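Local coordinates for spore coat polysaccharide biosynthesis protein spsE (Bacillus subtilis, PDB 1VLI) that probably makes a sialic-acid-like sugar, as an N-acylneuraminate-9-phosphate synthase would, for the polysaccharide of the spore coat, at residues A[329-332]-A[333-336]; A[370-373]-A[374-377]. One frame throughout, in Å; residues are numbered along the deposited sequence.

Interaction 1: residues A[329-332]-A[333-336]; sequences AFSE and DNIA
Asn-334 reaches back across a tight turn and grips the main chain of 329-332 with both ends of its amide. ND2 donates to Ala-329 O at 3.2 Å, almost straight and in the plane of the side-chain amide, while OD1 accepts from Ser-331 N at 2.8 Å, a donor tilted 28° from the carbonyl plane. With CG held between its own backbone N and carbonyl carbon (chi1 54°), the amide folds back over the chain instead of pointing outward. Asparagine suits the place because one short, flat group supplies a donor and an acceptor, and a further bond from ND2 to Glu-328 OE2 helps fix its rotation.

Backbone bonds close the turn through one acceptor. Ser-331 O takes Asn-334 N at 2.9 Å and Ile-335 N at 3.1 Å, bonds that span three and four residues.

The apolar part lies beside this. CG2 of Ile-335 meets the Phe-330 ring obliquely at CD1, 3.9 Å away, and CD1 of Ile-335 lies near Phe-330 CB. Phe-330 and Ile-335 are both buried, and their apolar side chains suit a place inside the domain.

The turn leads into strand 335-338 of the SAF domain, which pairs antiparallel with strand 317-320. Ile-335 packs there against Ile-318 and against Phe-352 and Leu-355 of helix 352-356, while the Phe-330 backbone bonds to Val-359.

Interaction 2: residues A[370-373]-A[374-377]; sequences GIVW and DDIL
Trp-373 O is gripped by two backbone amides, closing a tight turn within the C-terminal SAF domain through i to i+3 and i to i+4 bonds. Trp-373 O accepts from Ile-376 N and from Leu-377 N, each at 2.9 Å. One residue earlier, Val-372 O takes Asp-375 N at 3.2 Å.

Asp-375 also turns its carboxylate back to the start of this turn. Its CG sits beside its own backbone N (chi1 -64°), which brings OD2 to Val-372 N in a weak bond of 3.2 Å, bent to 128° at the hydrogen. The stronger partner is Arg-363, whose NE forms a salt bridge with OD1; aspartate therefore suits this buried position by serving the main chain and a cation together.

On the apolar side the indole of Trp-373 stands alongside Leu-377, both side chains pointing the same way, and makes an edge-to-face pair with Phe-351. The six-membered ring of this broad side chain gives its CE3 side to Leu-377 and Ile-376. Ile-371, which also packs on Ile-318 of strand 317-320, crosses Ile-376 at about a right angle. CE3 of Trp-373, the nearest ring atom, lies 3.7 Å from Leu-377 CD1 and 3.8 Å from Ile-376 CG1.

Interactions 1 and 2 are two separate turns of the same SAF domain, their centres about 13 Å apart, and they meet through apolar side chains. Phe-330 links them, packing on Ile-376 and on Ile-371 CD1, and Ile-335 CG2 also touches that methyl, at 4.0 Å. Both adjoin strand 317-320: interaction 1 leads into its partner strand, and interaction 2 rests Ile-371 upon it. Each mixes buried and exposed residues. In interaction 1 a neutral amide ties the turn to the main chain, with acidic residues at the exposed bend; in interaction 2 a buried carboxylate is balanced by arginine, and the exposed flank carries large apolar groups, Trp-373 and Leu-377.

Interaction 1: residues A[329-332]-A[333-336]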
loop_
_atom_site.group_PDB
_atom_site.type_symbol
_atom_site.label_atom_id
_atom_site.label_comp_id
_atom_site.label_asym_id
_atom_site.label_seq_id
_atom_site.Cartn_x
_atom_site.Cartn_y
_atom_site.Cartn_z
ATOM N N ALA A 329 6.616 -32.387 -6.541
ATOM C CA ALA A 329 5.421 -31.596 -6.288
ATOM C C ALA A 329 5.834 -30.178 -5.843
ATOM O O ALA A 329 6.832 -30.014 -5.146
ATOM C CB ALA A 329 4.542 -32.277 -5.235
ATOM N N PHE A 330 5.108 -29.165 -6.308
ATOM C CA PHE A 330 5.314 -27.798 -5.881
ATOM C C PHE A 330 4.543 -27.675 -4.610
ATOM O O PHE A 330 3.451 -28.250 -4.498
ATOM C CB PHE A 330 4.692 -26.843 -6.857
ATOM C CG PHE A 330 5.460 -26.674 -8.111
ATOM C CD1 PHE A 330 6.689 -26.022 -8.103
ATOM C CD2 PHE A 330 4.937 -27.119 -9.326
ATOM C CE1 PHE A 330 7.399 -25.831 -9.278
ATOM C CE2 PHE A 330 5.649 -26.947 -10.500
ATOM C CZ PHE A 330 6.884 -26.299 -10.481
ATOM N N SER A 331 5.090 -26.926 -3.662
ATOM C CA SER A 331 4.391 -26.686 -2.413
ATOM C C SER A 331 4.849 -25.395 -1.750
ATOM O O SER A 331 5.875 -24.810 -2.133
ATOM C CB SER A 331 4.587 -27.871 -1.475
ATOM O OG SER A 331 5.859 -27.802 -0.862
ATOM N N GLU A 332 4.052 -24.946 -0.779
ATOM C CA GLU A 332 4.394 -23.887 0.176
ATOM C C GLU A 332 5.879 -23.947 0.604
ATOM O O GLU A 332 6.463 -22.940 0.985
ATOM C CB GLU A 332 3.509 -24.093 1.413
ATOM C CG GLU A 332 3.027 -22.852 2.157
ATOM C CD GLU A 332 1.829 -22.165 1.495
ATOM O OE1 GLU A 332 0.923 -22.866 0.983
ATOM O OE2 GLU A 332 1.788 -20.909 1.499
ATOM N N ASP A 333 6.492 -25.124 0.525
ATOM C CA ASP A 333 7.871 -25.306 0.955
ATOM C C ASP A 333 8.990 -25.106 -0.063
ATOM O O ASP A 333 10.148 -25.009 0.332
ATOM C CB ASP A 333 8.028 -26.683 1.596
ATOM C CG ASP A 333 7.236 -26.803 2.876
ATOM O OD1 ASP A 333 7.045 -25.784 3.585
ATOM O OD2 ASP A 333 6.744 -27.877 3.245
ATOM N N ASN A 334 8.671 -25.054 -1.352
ATOM C CA ASN A 334 9.714 -24.811 -2.349
ATOM C C ASN A 334 9.437 -23.657 -3.321
ATOM O O ASN A 334 10.330 -23.241 -4.067
ATOM C CB ASN A 334 10.083 -26.095 -3.104
ATOM C CG ASN A 334 8.882 -26.783 -3.713
ATOM O OD1 ASN A 334 7.813 -26.175 -3.946
ATOM N ND2 ASN A 334 9.038 -28.059 -3.973
ATOM N N ILE A 335 8.220 -23.130 -3.301
ATOM C CA ILE A 335 7.938 -21.907 -4.043
ATOM C C ILE A 335 7.212 -20.871 -3.178
ATOM O O ILE A 335 6.495 -21.240 -2.237
ATOM C CB ILE A 335 7.142 -22.188 -5.367
ATOM C CG1 ILE A 335 5.908 -23.064 -5.107
ATOM C CG2 ILE A 335 8.056 -22.801 -6.438
ATOM C CD1 ILE A 335 4.806 -22.858 -6.120
ATOM N N ALA A 336 7.385 -19.585 -3.520
ATOM C CA ALA A 336 6.744 -18.501 -2.788
ATOM C C ALA A 336 6.421 -17.325 -3.697
ATOM O O ALA A 336 7.026 -17.168 -4.754
ATOM C CB ALA A 336 7.598 -18.050 -1.591
#

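Interaction 2: residues A[370-373]-A[374-377]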
loop_
_atom_site.group_PDB
_atom_site.type_symbol
_atom_site.label_atom_id
_atom_site.label_comp_id
_atom_site.label_asym_id
_atom_site.label_seq_id
_atom_site.Cartn_x
_atom_site.Cartn_y
_atom_site.Cartn_z
ATOM N N GLY A 370 12.642 -17.350 -10.848
ATOM C CA GLY A 370 11.240 -17.226 -11.117
ATOM C C GLY A 370 10.756 -18.359 -11.999
ATOM O O GLY A 370 11.389 -18.682 -13.023
ATOM N N ILE A 371 9.618 -18.931 -11.602
ATOM C CA ILE A 371 8.932 -19.980 -12.344
ATOM C C ILE A 371 8.461 -19.460 -13.682
ATOM O O ILE A 371 8.049 -18.335 -13.813
ATOM C CB ILE A 371 7.721 -20.501 -11.566
ATOM C CG1 ILE A 371 8.150 -21.015 -10.200
ATOM C CG2 ILE A 371 7.046 -21.651 -12.333
ATOM C CD1 ILE A 371 8.933 -22.263 -10.279
ATOM N N VAL A 372 8.459 -20.352 -14.646
ATOM C CA VAL A 372 8.304 -20.063 -16.040
ATOM C C VAL A 372 7.471 -21.254 -16.574
ATOM O O VAL A 372 7.349 -22.272 -15.893
ATOM C CB VAL A 372 9.733 -19.979 -16.631
ATOM C CG1 VAL A 372 10.056 -21.134 -17.535
ATOM C CG2 VAL A 372 10.039 -18.591 -17.207
ATOM N N TRP A 373 6.865 -21.128 -17.752
ATOM C CA TRP A 373 5.934 -22.161 -18.228
ATOM C C TRP A 373 6.641 -23.447 -18.566
ATOM O O TRP A 373 6.114 -24.546 -18.358
ATOM C CB TRP A 373 5.129 -21.666 -19.431
ATOM C CG TRP A 373 4.019 -20.771 -19.029
ATOM C CD1 TRP A 373 3.920 -19.429 -19.267
ATOM C CD2 TRP A 373 2.850 -21.134 -18.273
ATOM N NE1 TRP A 373 2.759 -18.935 -18.707
ATOM C CE2 TRP A 373 2.084 -19.961 -18.091
ATOM C CE3 TRP A 373 2.379 -22.334 -17.711
ATOM C CZ2 TRP A 373 0.863 -19.957 -17.407
ATOM C CZ3 TRP A 373 1.167 -22.318 -17.003
ATOM C CH2 TRP A 373 0.435 -21.144 -16.863
ATOM N N ASP A 374 7.858 -23.316 -19.068
ATOM C CA ASP A 374 8.639 -24.468 -19.439
ATOM C C ASP A 374 8.992 -25.369 -18.268
ATOM O O ASP A 374 9.408 -26.503 -18.481
ATOM C CB ASP A 374 9.896 -24.014 -20.148
ATOM C CG ASP A 374 9.660 -23.723 -21.621
ATOM O OD1 ASP A 374 8.527 -23.897 -22.136
ATOM O OD2 ASP A 374 10.574 -23.306 -22.346
ATOM N N ASP A 375 8.827 -24.867 -17.043
ATOM C CA ASP A 375 9.105 -25.636 -15.838
ATOM C C ASP A 375 7.930 -26.548 -15.538
ATOM O O ASP A 375 8.086 -27.507 -14.804
ATOM C CB ASP A 375 9.347 -24.703 -14.624
ATOM C CG ASP A 375 10.592 -23.809 -14.790
ATOM O OD1 ASP A 375 11.535 -24.267 -15.479
ATOM O OD2 ASP A 375 10.721 -22.645 -14.285
ATOM N N ILE A 376 6.753 -26.235 -16.090
ATOM C CA ILE A 376 5.522 -26.985 -15.763
ATOM C C ILE A 376 4.839 -27.700 -16.923
ATOM O O ILE A 376 4.057 -28.627 -16.683
ATOM C CB ILE A 376 4.490 -26.125 -14.983
ATOM C CG1 ILE A 376 4.367 -24.734 -15.553
ATOM C CG2 ILE A 376 4.906 -25.952 -13.513
ATOM C CD1 ILE A 376 4.122 -23.720 -14.477
ATOM N N LEU A 377 5.161 -27.306 -18.160
ATOM C CA LEU A 377 4.533 -27.874 -19.351
ATOM C C LEU A 377 5.397 -28.901 -20.086
ATOM O O LEU A 377 6.589 -28.676 -20.379
ATOM C CB LEU A 377 4.057 -26.762 -20.291
ATOM C CG LEU A 377 2.964 -25.873 -19.688
ATOM C CD1 LEU A 377 2.721 -24.663 -20.567
ATOM C CD2 LEU A 377 1.648 -26.650 -19.419
#